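Local coordinates for protein RNA polymerase II subunit A C-terminal domain phosphatase SSU72 (PDB 4H3K) that removes phosphate from phosphoserine and phosphothreonine in proteins, dephosphorylating the C-terminal domain of RNA polymerase II and taking part in RNA processing and transcription termination, at residues 61-66 and 70-75; 86-91 and 99-104; 127-132 and 173-178; 141-146 and 152-157; 180-185 and 190-195. The protein carries 1 engineered substitution. All coordinates share one frame; numbering follows the deposited sequence.

Contacts 2, 3 and 4 are buried, contacts 1 and 5 only partly so. Contacts 3 and 4 reach neighbouring strands of the central sheet: contact 3 packs helix 165-184 on strand 127-130, while contact 4 belongs to a beta-alpha-beta unit and is nested within the loop that contact 3 closes. Contact 5 shares helix 165-184 with contact 3 and touches it through Leu127 and Ile182. Contacts 1 and 2, with centres 12 Å apart, lie on the opposite side of the chain's centre from contact 5. The chemistry differs too: contact 1 is a hairpin held by backbone hydrogen bonds, whereas no hydrogen bond crosses contacts 2 to 5, whose secure contacts are between apolar groups.

Contact 1: residues 61-66 and 70-75; sequences HVKLPG and DKPNVY
Val62 and Leu64 pair with Tyr75 and Asn73 in a two-stranded antiparallel beta hairpin, the short strands 62-64 and 73-75 running at 157° with their axes 4.8 Å apart at closest. Both are hydrogen-bonded pairs: Val62 N gives to Tyr75 O at 2.9 Å and Tyr75 N to Val62 O, while Leu64 N gives to Asn73 O and Asn73 N to Leu64 O at 2.7 Å. Lys63 and Val74 form the non-hydrogen-bonded pair between them, and Lys63 N is hydrogen-bonded outside the hairpin to Ser34 OG. The side chains separate by face. On one, Leu64 lays CD2 against Tyr75 CE2 at 3.7 Å, the two side chains crossing at about a right angle. Tyr75 brings its ring alongside that methyl with CG beside its own backbone N (chi1 -59°), and the phenol OH is hydrogen-bonded to Asp87 of helix 81-98. The other face carries Lys63, whose CG rests on Pro72 CB at 3.6 Å. At the end of the hairpin by His61, Val74 CG1 comes obliquely to His61 ND1 at 3.3 Å. Leu64 also reaches Met84 and Met104, so the face with Leu64 and Tyr75 is backed by helices 81-98 and 101-109. Toward the turn, Asn73 ND2 is hydrogen-bonded to Tyr96 OH and makes a second, weak bond to Pro65 O, 3.1 Å long and bent to 131°.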
# COMPACT_ATOMS: atom_id res chain seq x y z
N HIS B 61 -6.91 2.49 24.72
CA HIS B 61 -7.91 1.77 25.51
C HIS B 61 -9.30 2.17 25.02
O HIS B 61 -9.44 3.10 24.22
CB HIS B 61 -7.78 2.13 27.00
CG HIS B 61 -7.80 3.60 27.26
ND1 HIS B 61 -8.96 4.29 27.55
CD2 HIS B 61 -6.81 4.52 27.23
CE1 HIS B 61 -8.67 5.57 27.71
NE2 HIS B 61 -7.38 5.74 27.51
N VAL B 62 -10.30 1.48 25.52
CA VAL B 62 -11.69 1.71 25.17
C VAL B 62 -12.29 2.66 26.18
O VAL B 62 -12.08 2.51 27.39
CB VAL B 62 -12.47 0.40 25.17
CG1 VAL B 62 -14.00 0.63 25.04
CG2 VAL B 62 -11.95 -0.50 24.05
N LYS B 63 -13.01 3.64 25.67
CA LYS B 63 -13.66 4.64 26.48
C LYS B 63 -15.16 4.57 26.16
O LYS B 63 -15.57 4.44 24.99
CB LYS B 63 -13.05 6.00 26.15
CG LYS B 63 -13.48 7.14 27.06
CD LYS B 63 -13.57 8.48 26.30
CE LYS B 63 -12.31 9.34 26.44
NZ LYS B 63 -11.04 8.73 25.89
N LEU B 64 -15.98 4.62 27.20
CA LEU B 64 -17.40 4.77 27.05
C LEU B 64 -17.81 5.94 27.94
O LEU B 64 -17.17 6.16 28.99
CB LEU B 64 -18.09 3.50 27.52
CG LEU B 64 -18.59 2.41 26.56
CD1 LEU B 64 -18.27 2.67 25.09
CD2 LEU B 64 -18.18 0.99 27.00
N PRO B 65 -18.85 6.70 27.54
CA PRO B 65 -19.31 7.79 28.40
C PRO B 65 -19.76 7.25 29.77
O PRO B 65 -20.22 6.12 29.85
CB PRO B 65 -20.52 8.35 27.64
CG PRO B 65 -20.24 8.04 26.18
CD PRO B 65 -19.51 6.71 26.21
N GLY B 66 -19.59 8.04 30.83
CA GLY B 66 -20.08 7.66 32.16
C GLY B 66 -20.96 8.76 32.74
O GLY B 66 -21.48 9.59 31.99
N ASP B 70 -16.14 14.13 32.66
CA ASP B 70 -14.79 13.82 33.17
C ASP B 70 -14.73 12.49 33.96
O ASP B 70 -13.79 12.24 34.74
CB ASP B 70 -14.22 14.99 33.99
CG ASP B 70 -14.99 15.24 35.29
OD1 ASP B 70 -16.20 14.91 35.35
OD2 ASP B 70 -14.38 15.76 36.26
N LYS B 71 -15.74 11.65 33.77
CA LYS B 71 -15.81 10.33 34.41
C LYS B 71 -16.19 9.22 33.43
O LYS B 71 -17.15 8.48 33.67
CB LYS B 71 -16.77 10.36 35.60
CG LYS B 71 -16.18 11.01 36.84
CD LYS B 71 -17.04 10.86 38.07
CE LYS B 71 -16.34 11.46 39.27
NZ LYS B 71 -17.04 11.09 40.53
N PRO B 72 -15.44 9.09 32.31
CA PRO B 72 -15.76 7.99 31.41
C PRO B 72 -15.49 6.63 32.04
O PRO B 72 -14.78 6.52 33.05
CB PRO B 72 -14.80 8.21 30.24
CG PRO B 72 -13.67 9.03 30.81
CD PRO B 72 -14.34 9.93 31.79
N ASN B 73 -16.08 5.60 31.45
CA ASN B 73 -15.73 4.23 31.78
C ASN B 73 -14.61 3.77 30.87
O ASN B 73 -14.61 4.03 29.66
CB ASN B 73 -16.95 3.35 31.60
CG ASN B 73 -18.04 3.71 32.57
OD1 ASN B 73 -17.89 3.52 33.78
ND2 ASN B 73 -19.14 4.27 32.06
N VAL B 74 -13.63 3.10 31.45
CA VAL B 74 -12.49 2.68 30.66
C VAL B 74 -12.34 1.16 30.72
O VAL B 74 -12.51 0.57 31.79
CB VAL B 74 -11.19 3.39 31.12
CG1 VAL B 74 -10.01 2.84 30.37
CG2 VAL B 74 -11.29 4.88 30.88
N TYR B 75 -12.02 0.55 29.57
CA TYR B 75 -11.77 -0.89 29.45
C TYR B 75 -10.54 -1.19 28.58
O TYR B 75 -10.11 -0.35 27.76
CB TYR B 75 -12.98 -1.59 28.80
CG TYR B 75 -14.24 -1.40 29.56
CD1 TYR B 75 -14.61 -2.28 30.58
CD2 TYR B 75 -15.08 -0.32 29.29
CE1 TYR B 75 -15.79 -2.10 31.31
CE2 TYR B 75 -16.26 -0.13 30.00
CZ TYR B 75 -16.60 -1.02 31.00
OH TYR B 75 -17.76 -0.82 31.69

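Contact 2: residues 86-91 and 99-104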
# COMPACT_ATOMS: atom_id res chain seq x y z
N ASN B 86 -22.72 -6.06 30.72
CA ASN B 86 -23.04 -6.57 32.07
C ASN B 86 -22.43 -5.72 33.17
O ASN B 86 -23.07 -5.46 34.17
CB ASN B 86 -22.61 -8.02 32.22
CG ASN B 86 -23.35 -8.93 31.27
OD1 ASN B 86 -24.54 -8.78 31.06
ND2 ASN B 86 -22.64 -9.89 30.70
N ASP B 87 -21.19 -5.27 32.96
CA ASP B 87 -20.56 -4.32 33.86
C ASP B 87 -21.41 -3.04 34.00
O ASP B 87 -21.67 -2.59 35.12
CB ASP B 87 -19.15 -3.99 33.39
CG ASP B 87 -18.43 -3.00 34.31
OD1 ASP B 87 -18.16 -3.36 35.47
OD2 ASP B 87 -18.13 -1.87 33.87
N LEU B 88 -21.84 -2.47 32.88
CA LEU B 88 -22.66 -1.25 32.93
C LEU B 88 -24.09 -1.49 33.45
O LEU B 88 -24.70 -0.60 34.05
CB LEU B 88 -22.66 -0.55 31.57
CG LEU B 88 -21.69 0.62 31.32
CD1 LEU B 88 -20.51 0.71 32.29
CD2 LEU B 88 -21.20 0.65 29.88
N LEU B 89 -24.61 -2.70 33.24
CA LEU B 89 -25.95 -3.05 33.71
C LEU B 89 -25.96 -3.11 35.24
O LEU B 89 -26.94 -2.69 35.85
CB LEU B 89 -26.43 -4.38 33.09
CG LEU B 89 -27.86 -4.92 33.33
CD1 LEU B 89 -28.94 -4.07 32.64
CD2 LEU B 89 -27.96 -6.37 32.88
N ARG B 90 -24.86 -3.60 35.82
CA ARG B 90 -24.64 -3.61 37.26
C ARG B 90 -24.48 -2.21 37.82
O ARG B 90 -25.12 -1.86 38.81
CB ARG B 90 -23.39 -4.43 37.64
CG ARG B 90 -23.29 -5.83 37.05
CD ARG B 90 -22.39 -6.77 37.87
NE ARG B 90 -23.11 -7.32 39.02
CZ ARG B 90 -24.13 -8.19 38.93
NH1 ARG B 90 -24.56 -8.62 37.74
NH2 ARG B 90 -24.72 -8.63 40.03
N LYS B 91 -23.62 -1.41 37.20
CA LYS B 91 -23.25 -0.09 37.74
C LYS B 91 -24.47 0.80 37.88
O LYS B 91 -24.74 1.33 38.96
CB LYS B 91 -22.11 0.55 36.93
CG LYS B 91 -20.75 -0.07 37.15
CD LYS B 91 -19.78 0.35 36.05
CE LYS B 91 -19.14 1.70 36.36
NZ LYS B 91 -17.94 1.52 37.24
N ASN B 99 -28.70 6.86 28.25
CA ASN B 99 -27.75 7.44 27.32
C ASN B 99 -27.41 6.54 26.12
O ASN B 99 -26.38 6.76 25.47
CB ASN B 99 -26.48 7.85 28.08
CG ASN B 99 -25.74 6.67 28.66
OD1 ASN B 99 -26.02 5.52 28.34
ND2 ASN B 99 -24.79 6.96 29.51
N GLY B 100 -28.26 5.54 25.86
CA GLY B 100 -28.16 4.66 24.68
C GLY B 100 -26.99 3.69 24.66
O GLY B 100 -26.82 2.93 23.69
N ILE B 101 -26.19 3.69 25.73
CA ILE B 101 -24.97 2.89 25.75
C ILE B 101 -25.24 1.38 25.81
O ILE B 101 -24.54 0.59 25.16
CB ILE B 101 -23.98 3.34 26.84
CG1 ILE B 101 -23.48 4.74 26.52
CG2 ILE B 101 -22.81 2.38 26.96
CD1 ILE B 101 -22.60 5.32 27.57
N LEU B 102 -26.26 0.96 26.55
CA LEU B 102 -26.60 -0.48 26.56
C LEU B 102 -27.08 -0.95 25.19
O LEU B 102 -26.69 -2.02 24.71
CB LEU B 102 -27.62 -0.84 27.67
CG LEU B 102 -27.12 -0.72 29.13
CD1 LEU B 102 -28.23 -1.12 30.12
CD2 LEU B 102 -25.81 -1.50 29.44
N HIS B 103 -27.91 -0.13 24.56
CA HIS B 103 -28.39 -0.40 23.20
C HIS B 103 -27.22 -0.46 22.20
O HIS B 103 -27.16 -1.37 21.38
CB HIS B 103 -29.44 0.63 22.78
CG HIS B 103 -30.05 0.37 21.43
ND1 HIS B 103 -29.37 0.57 20.25
CD2 HIS B 103 -31.29 -0.08 21.08
CE1 HIS B 103 -30.15 0.25 19.23
NE2 HIS B 103 -31.32 -0.14 19.70
N MET B 104 -26.29 0.50 22.29
CA MET B 104 -25.08 0.52 21.44
C MET B 104 -24.26 -0.75 21.62
O MET B 104 -23.87 -1.39 20.65
CB MET B 104 -24.22 1.73 21.76
CG MET B 104 -23.02 1.93 20.81
SD MET B 104 -22.00 3.26 21.45
CE MET B 104 -21.12 2.46 22.80
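Leu88 and Leu89 meet Ile101 and Leu102 inside a helical hairpin, where helix 81-98 turns back through Asn99 and Gly100 into helix 101-109. Leu102 sits across from both leucines. With CG anti to its carbonyl carbon (chi1 -68°), it divides its two methyls between them: CD2 lies 3.9 Å from Leu88 CB, and CD1 touches Leu89 CD1 also at 3.9 Å, the Leu89 and Leu102 side chains crossing at about a right angle. Leu88 then extends past Leu102 and approaches Ile101 at a slant, its CD2 meeting Ile101 CG2 at 3.8 Å. The three pairs bring carbon against carbon, and no hydrogen bond crosses between the segments. Tyr96, near the end of helix 81-98, touches both Leu88 and Leu102. An Asx turn precedes helix 101-109, with Gly100 at its N-cap and phi positive there. Asn99 OD1 accepts from Ile101 N at 3.2 Å, the donor tilted 33° from the side-chain carbonyl plane.

Contact 3: residues 127-132 and 173-178; sequences LILTCE and FLICEL
Leu129 of strand 127-130 and Ile175 of helix 165-184 bring their CA atoms to 7.9 Å, the nearest CA pair across the contact, where the helix covers one side of the central sheet in an alpha/beta fold. Side chains bridge this gap without a hydrogen bond. Leu129 points at the helix and forks: CD1 meets Ile175 CG2 at 3.7 Å, the two side chains sliding past each other in opposite directions, and CD2 meets Leu178 CD2 at 3.9 Å along a slanting approach. Ile175 CG2 is placed by a chi1 of -77°, which sets that methyl anti to the backbone N. Ile175 and Leu178 lie three residues apart, so both face the strand from the same side of the helix. Neighbours Ile128 and Thr130 turn to the other side of the sheet, onto helix 133-145, while the Leu129 backbone is hydrogen-bonded within the sheet to Ala29 and Val31 of strand 27-32. Beyond the strand's end, the contact thins to a looser touch, Cys131 SG lying 4.4 Å from Ile175 CD1.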
# COMPACT_ATOMS: atom_id res chain seq x y z
N LEU B 127 -9.52 0.85 0.98
CA LEU B 127 -9.86 2.18 1.50
C LEU B 127 -10.04 2.11 2.99
O LEU B 127 -10.74 1.23 3.49
CB LEU B 127 -11.15 2.70 0.85
CG LEU B 127 -11.73 4.00 1.42
CD1 LEU B 127 -10.73 5.16 1.19
CD2 LEU B 127 -13.10 4.30 0.80
N ILE B 128 -9.35 3.00 3.70
CA ILE B 128 -9.47 3.07 5.15
C ILE B 128 -10.05 4.44 5.47
O ILE B 128 -9.47 5.44 5.10
CB ILE B 128 -8.12 2.86 5.89
CG1 ILE B 128 -7.49 1.48 5.53
CG2 ILE B 128 -8.31 3.08 7.41
CD1 ILE B 128 -5.97 1.28 6.01
N LEU B 129 -11.18 4.46 6.17
CA LEU B 129 -11.81 5.71 6.56
C LEU B 129 -11.65 5.89 8.05
O LEU B 129 -12.00 4.98 8.82
CB LEU B 129 -13.28 5.66 6.22
CG LEU B 129 -13.48 5.62 4.69
CD1 LEU B 129 -14.68 4.86 4.35
CD2 LEU B 129 -13.62 7.03 4.20
N THR B 130 -11.18 7.06 8.46
CA THR B 130 -11.01 7.35 9.88
C THR B 130 -12.00 8.42 10.28
O THR B 130 -12.44 9.22 9.43
CB THR B 130 -9.54 7.77 10.21
OG1 THR B 130 -9.22 8.99 9.53
CG2 THR B 130 -8.56 6.68 9.74
N CYS B 131 -12.37 8.45 11.57
CA CYS B 131 -13.47 9.27 12.04
C CYS B 131 -13.04 10.52 12.81
O CYS B 131 -13.88 11.23 13.30
CB CYS B 131 -14.45 8.42 12.88
SG CYS B 131 -15.10 6.99 11.95
N GLU B 132 -11.73 10.78 12.90
CA GLU B 132 -11.17 12.03 13.38
C GLU B 132 -9.68 12.08 13.15
O GLU B 132 -9.02 11.05 13.02
CB GLU B 132 -11.48 12.32 14.88
CG GLU B 132 -10.78 11.44 15.86
CD GLU B 132 -11.06 11.90 17.30
OE1 GLU B 132 -12.12 11.54 17.83
OE2 GLU B 132 -10.25 12.65 17.86
N PHE B 173 -23.74 7.54 7.46
CA PHE B 173 -24.44 7.70 6.17
C PHE B 173 -23.61 8.48 5.14
O PHE B 173 -23.64 8.15 3.97
CB PHE B 173 -25.85 8.30 6.35
CG PHE B 173 -26.86 7.28 6.88
CD1 PHE B 173 -27.23 6.18 6.10
CD2 PHE B 173 -27.42 7.42 8.15
CE1 PHE B 173 -28.16 5.22 6.57
CE2 PHE B 173 -28.35 6.46 8.64
CZ PHE B 173 -28.71 5.35 7.84
N LEU B 174 -22.83 9.46 5.59
CA LEU B 174 -21.91 10.18 4.70
C LEU B 174 -20.81 9.24 4.17
O LEU B 174 -20.48 9.24 3.00
CB LEU B 174 -21.29 11.37 5.43
CG LEU B 174 -20.35 12.31 4.67
CD1 LEU B 174 -21.08 13.02 3.51
CD2 LEU B 174 -19.78 13.36 5.65
N ILE B 175 -20.24 8.44 5.07
CA ILE B 175 -19.27 7.42 4.71
C ILE B 175 -19.87 6.43 3.70
O ILE B 175 -19.22 6.10 2.69
CB ILE B 175 -18.76 6.70 6.00
CG1 ILE B 175 -17.74 7.60 6.70
CG2 ILE B 175 -18.08 5.36 5.65
CD1 ILE B 175 -17.51 7.28 8.23
N CYS B 176 -21.10 5.98 3.95
CA CYS B 176 -21.80 5.08 3.02
C CYS B 176 -21.97 5.76 1.66
O CYS B 176 -21.71 5.14 0.61
CB CYS B 176 -23.17 4.64 3.58
SG CYS B 176 -24.00 3.42 2.49
N GLU B 177 -22.36 7.03 1.66
CA GLU B 177 -22.49 7.79 0.40
C GLU B 177 -21.17 7.87 -0.35
O GLU B 177 -21.10 7.60 -1.57
CB GLU B 177 -23.09 9.19 0.65
CG GLU B 177 -23.95 9.65 -0.48
CD GLU B 177 -24.51 11.03 -0.28
OE1 GLU B 177 -24.64 11.46 0.90
OE2 GLU B 177 -24.86 11.65 -1.33
N LEU B 178 -20.09 8.18 0.37
CA LEU B 178 -18.77 8.21 -0.23
C LEU B 178 -18.37 6.85 -0.81
O LEU B 178 -17.92 6.77 -1.94
CB LEU B 178 -17.73 8.72 0.77
CG LEU B 178 -16.29 8.72 0.24
CD1 LEU B 178 -16.13 9.70 -0.94
CD2 LEU B 178 -15.29 9.04 1.35

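Contact 4: residues 141-146 and 152-157; sequences EDLNSR and QPVHVV
The guanidinium of Arg146 has Leu143 CD2 over the centre of one face, 3.8 Å above its plane, and Asp142 OD1 at its edge; Leu143's other methyl, CD1, carries the contact to strand 153-159. That methyl lies 4.1 Å from Val154 CG1, turned to it by a chi1 of 57°, the two side chains crossing at about a right angle, and 4.3 Å from Val156 CG2. In this part of helix 133-145, Leu143 alone meets strand 153-159, at alternate residues, within the beta-alpha-beta unit of strand 127-130, helix and strand 153-159; Ile128 of the first strand also touches Leu143. At the helix end, Arg146 NH2 forms a salt bridge with Asp142 OD2 on its syn side, 25° out of the carboxylate plane. Asp142 O accepts from both Ser145 OG, at 2.8 Å, and Ser145 N. Arg146 also bonds weakly to Phe118 O and Cys121 O, but no polar bond crosses between the segments, where methyl contacts alone imply apolar cohesion with little directional demand.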
# COMPACT_ATOMS: atom_id res chain seq x y z
N GLU B 141 0.70 6.61 11.12
CA GLU B 141 1.91 6.25 11.84
C GLU B 141 2.13 4.74 11.82
O GLU B 141 3.23 4.27 11.57
CB GLU B 141 1.88 6.72 13.29
CG GLU B 141 3.26 6.44 13.96
CD GLU B 141 3.43 7.12 15.29
OE1 GLU B 141 2.41 7.50 15.90
OE2 GLU B 141 4.61 7.26 15.73
N ASP B 142 1.07 3.99 12.13
CA ASP B 142 1.15 2.54 12.14
C ASP B 142 1.57 1.98 10.75
O ASP B 142 2.57 1.28 10.64
CB ASP B 142 -0.19 1.96 12.56
CG ASP B 142 -0.12 0.48 12.79
OD1 ASP B 142 0.92 0.01 13.26
OD2 ASP B 142 -1.09 -0.24 12.49
N LEU B 143 0.79 2.25 9.71
CA LEU B 143 1.10 1.69 8.38
C LEU B 143 2.46 2.14 7.84
O LEU B 143 3.16 1.37 7.17
CB LEU B 143 0.00 2.07 7.38
CG LEU B 143 -1.40 1.55 7.74
CD1 LEU B 143 -2.45 2.07 6.73
CD2 LEU B 143 -1.40 -0.02 7.84
N ASN B 144 2.85 3.38 8.13
CA ASN B 144 4.14 3.89 7.66
C ASN B 144 5.32 3.23 8.40
O ASN B 144 6.44 3.26 7.91
CB ASN B 144 4.24 5.42 7.80
CG ASN B 144 5.53 5.99 7.17
OD1 ASN B 144 5.70 5.96 5.95
ND2 ASN B 144 6.42 6.51 8.02
N SER B 145 5.07 2.65 9.56
CA SER B 145 6.13 1.94 10.31
C SER B 145 6.16 0.41 10.01
O SER B 145 7.04 -0.28 10.48
CB SER B 145 5.95 2.18 11.81
OG SER B 145 4.80 1.50 12.24
N ARG B 146 5.21 -0.09 9.21
CA ARG B 146 5.28 -1.49 8.74
C ARG B 146 6.13 -1.59 7.48
O ARG B 146 6.04 -0.74 6.61
CB ARG B 146 3.87 -2.03 8.44
CG ARG B 146 2.92 -1.99 9.65
CD ARG B 146 1.54 -2.55 9.30
NE ARG B 146 0.56 -2.30 10.37
CZ ARG B 146 -0.65 -2.85 10.44
NH1 ARG B 146 -1.06 -3.69 9.51
NH2 ARG B 146 -1.47 -2.53 11.44
N GLN B 152 1.69 -2.26 -2.84
CA GLN B 152 0.27 -2.00 -3.17
C GLN B 152 -0.27 -0.87 -2.26
O GLN B 152 -0.17 -0.94 -1.03
CB GLN B 152 -0.56 -3.29 -2.97
CG GLN B 152 -2.06 -3.05 -2.95
CD GLN B 152 -2.87 -4.34 -2.73
OE1 GLN B 152 -2.42 -5.44 -3.06
NE2 GLN B 152 -4.09 -4.20 -2.18
N PRO B 153 -0.85 0.20 -2.87
CA PRO B 153 -1.32 1.35 -2.07
C PRO B 153 -2.64 1.09 -1.39
O PRO B 153 -3.46 0.31 -1.88
CB PRO B 153 -1.46 2.48 -3.09
CG PRO B 153 -1.66 1.76 -4.43
CD PRO B 153 -0.78 0.51 -4.31
N VAL B 154 -2.79 1.69 -0.21
CA VAL B 154 -4.09 1.77 0.44
C VAL B 154 -4.41 3.25 0.70
O VAL B 154 -3.60 4.00 1.23
CB VAL B 154 -4.24 0.85 1.73
CG1 VAL B 154 -3.16 1.14 2.79
CG2 VAL B 154 -5.66 0.96 2.33
N HIS B 155 -5.59 3.67 0.25
CA HIS B 155 -6.06 5.04 0.43
C HIS B 155 -6.66 5.22 1.80
O HIS B 155 -7.46 4.38 2.25
CB HIS B 155 -7.06 5.38 -0.70
CG HIS B 155 -6.37 5.68 -1.99
ND1 HIS B 155 -5.77 4.71 -2.75
CD2 HIS B 155 -6.03 6.87 -2.56
CE1 HIS B 155 -5.17 5.27 -3.79
NE2 HIS B 155 -5.33 6.58 -3.70
N VAL B 156 -6.22 6.28 2.49
CA VAL B 156 -6.69 6.56 3.83
C VAL B 156 -7.36 7.96 3.78
O VAL B 156 -6.74 8.95 3.36
CB VAL B 156 -5.53 6.57 4.86
CG1 VAL B 156 -6.07 6.84 6.26
CG2 VAL B 156 -4.71 5.24 4.82
N VAL B 157 -8.62 8.02 4.20
CA VAL B 157 -9.39 9.26 4.14
C VAL B 157 -9.95 9.52 5.53
O VAL B 157 -10.49 8.61 6.18
CB VAL B 157 -10.53 9.18 3.11
CG1 VAL B 157 -11.42 10.43 3.16
CG2 VAL B 157 -9.93 8.96 1.66

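Contact 5: residues 180-185 and 190-195; sequences QCIQHT and NEIDEL
An antiparallel pair of helices, 165-184 followed by 188-203, meets here in a region predicted to be coiled coil, and Ile182 touches Ile192 and Leu195 across it. The short helical axes come within 10.1 Å at closest, their directions at 144°, so the pairing is oblique and side chains fill the gap. Ile182 CD1 meets Ile192 CD1 at 4.0 Å, while Ile182 CG1 lies 4.1 Å from Leu195 CD1; in both pairs the side chains approach at a slant. Cys181 adds its CB to the same Leu195 methyl at 4.2 Å. Leu195 reaches back this way with CG anti to its carbonyl carbon (chi1 -72°). Nearer the turn, Thr185 lies near Glu191 and Leu195, at modelled separations too short to be trusted. The Thr185 hydroxyl is used within its own segment: OG1 gives to Ile182 O at 2.9 Å, in the carbonyl plane and on a lone pair, with Thr185 N a second donor to that oxygen. Ile192 touches His209 of the outermost strand 207-213 and His155 of strand 153-159, while Ile182 reaches Leu127, so both helices lie on the sheet. The Thr185 hydroxyl and N thus both bond where helix 165-184 ends, and what joins the two helices with confidence is aliphatic contact, consistent with cohesion by burial of carbon, without hydrogen bonds between the segments.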
# COMPACT_ATOMS: atom_id res chain seq x y z
N GLN B 180 -20.27 4.41 -1.75
CA GLN B 180 -21.13 4.24 -2.92
C GLN B 180 -20.60 4.92 -4.17
O GLN B 180 -20.52 4.29 -5.25
CB GLN B 180 -22.51 4.77 -2.57
CG GLN B 180 -23.53 4.11 -3.36
CD GLN B 180 -23.55 2.64 -3.04
OE1 GLN B 180 -23.48 2.27 -1.86
NE2 GLN B 180 -23.63 1.80 -4.07
N CYS B 181 -20.25 6.20 -4.05
CA CYS B 181 -19.66 6.92 -5.16
C CYS B 181 -18.43 6.23 -5.67
O CYS B 181 -18.33 5.96 -6.86
CB CYS B 181 -19.23 8.31 -4.76
SG CYS B 181 -20.54 9.33 -4.66
N ILE B 182 -17.51 5.92 -4.75
CA ILE B 182 -16.24 5.29 -5.13
C ILE B 182 -16.48 4.00 -5.90
O ILE B 182 -15.93 3.82 -7.00
CB ILE B 182 -15.31 5.10 -3.90
CG1 ILE B 182 -14.75 6.46 -3.49
CG2 ILE B 182 -14.19 4.12 -4.22
CD1 ILE B 182 -14.17 6.48 -2.06
N GLN B 183 -17.34 3.13 -5.37
CA GLN B 183 -17.79 1.94 -6.10
C GLN B 183 -18.36 2.16 -7.50
O GLN B 183 -18.26 1.26 -8.34
CB GLN B 183 -18.79 1.13 -5.27
CG GLN B 183 -18.08 0.22 -4.31
CD GLN B 183 -18.26 -1.24 -4.66
OE1 GLN B 183 -17.43 -1.84 -5.36
NE2 GLN B 183 -19.35 -1.81 -4.20
N HIS B 184 -18.97 3.31 -7.76
CA HIS B 184 -19.51 3.60 -9.09
C HIS B 184 -18.46 4.17 -10.03
O HIS B 184 -18.69 4.27 -11.24
CB HIS B 184 -20.68 4.58 -9.01
CG HIS B 184 -21.96 3.95 -8.57
ND1 HIS B 184 -22.77 3.25 -9.44
CD2 HIS B 184 -22.57 3.92 -7.37
CE1 HIS B 184 -23.83 2.81 -8.77
NE2 HIS B 184 -23.72 3.19 -7.51
N THR B 185 -17.31 4.56 -9.50
CA THR B 185 -16.31 5.15 -10.38
C THR B 185 -15.59 4.09 -11.18
O THR B 185 -15.31 3.00 -10.70
CB THR B 185 -15.31 6.07 -9.68
OG1 THR B 185 -14.35 5.28 -8.96
CG2 THR B 185 -16.03 7.03 -8.74
N ASN B 190 -7.78 7.24 -9.77
CA ASN B 190 -7.75 8.42 -10.63
C ASN B 190 -8.86 9.45 -10.33
O ASN B 190 -8.69 10.64 -10.62
CB ASN B 190 -7.80 7.99 -12.10
CG ASN B 190 -7.41 9.12 -13.05
OD1 ASN B 190 -8.13 9.43 -14.03
ND2 ASN B 190 -6.28 9.72 -12.79
N GLU B 191 -9.96 9.00 -9.73
CA GLU B 191 -11.12 9.89 -9.49
C GLU B 191 -11.42 10.26 -8.03
O GLU B 191 -12.26 11.15 -7.75
CB GLU B 191 -12.38 9.27 -10.09
CG GLU B 191 -12.31 9.04 -11.61
CD GLU B 191 -13.47 8.19 -12.09
OE1 GLU B 191 -14.58 8.29 -11.48
OE2 GLU B 191 -13.27 7.41 -13.06
N ILE B 192 -10.78 9.57 -7.09
CA ILE B 192 -11.12 9.72 -5.67
C ILE B 192 -10.89 11.16 -5.20
O ILE B 192 -11.71 11.72 -4.47
CB ILE B 192 -10.34 8.71 -4.78
CG1 ILE B 192 -10.86 8.79 -3.33
CG2 ILE B 192 -8.78 8.91 -4.90
CD1 ILE B 192 -10.34 7.69 -2.38
N ASP B 193 -9.81 11.79 -5.62
CA ASP B 193 -9.60 13.19 -5.14
C ASP B 193 -10.68 14.17 -5.64
O ASP B 193 -11.21 14.98 -4.88
CB ASP B 193 -8.20 13.68 -5.44
CG ASP B 193 -7.20 13.07 -4.48
OD1 ASP B 193 -7.20 13.48 -3.27
OD2 ASP B 193 -6.48 12.14 -4.91
N GLU B 194 -11.02 14.07 -6.91
CA GLU B 194 -12.15 14.86 -7.46
C GLU B 194 -13.48 14.58 -6.68
O GLU B 194 -14.22 15.50 -6.27
CB GLU B 194 -12.30 14.57 -8.96
CG GLU B 194 -13.28 15.55 -9.61
CD GLU B 194 -13.76 15.10 -10.99
OE1 GLU B 194 -14.78 15.67 -11.44
OE2 GLU B 194 -13.12 14.19 -11.61
N LEU B 195 -13.77 13.30 -6.46
CA LEU B 195 -14.89 12.91 -5.62
C LEU B 195 -14.85 13.50 -4.20
O LEU B 195 -15.86 14.02 -3.71
CB LEU B 195 -14.99 11.39 -5.51
CG LEU B 195 -15.49 10.66 -6.78
CD1 LEU B 195 -15.45 9.15 -6.49
CD2 LEU B 195 -16.92 11.11 -7.26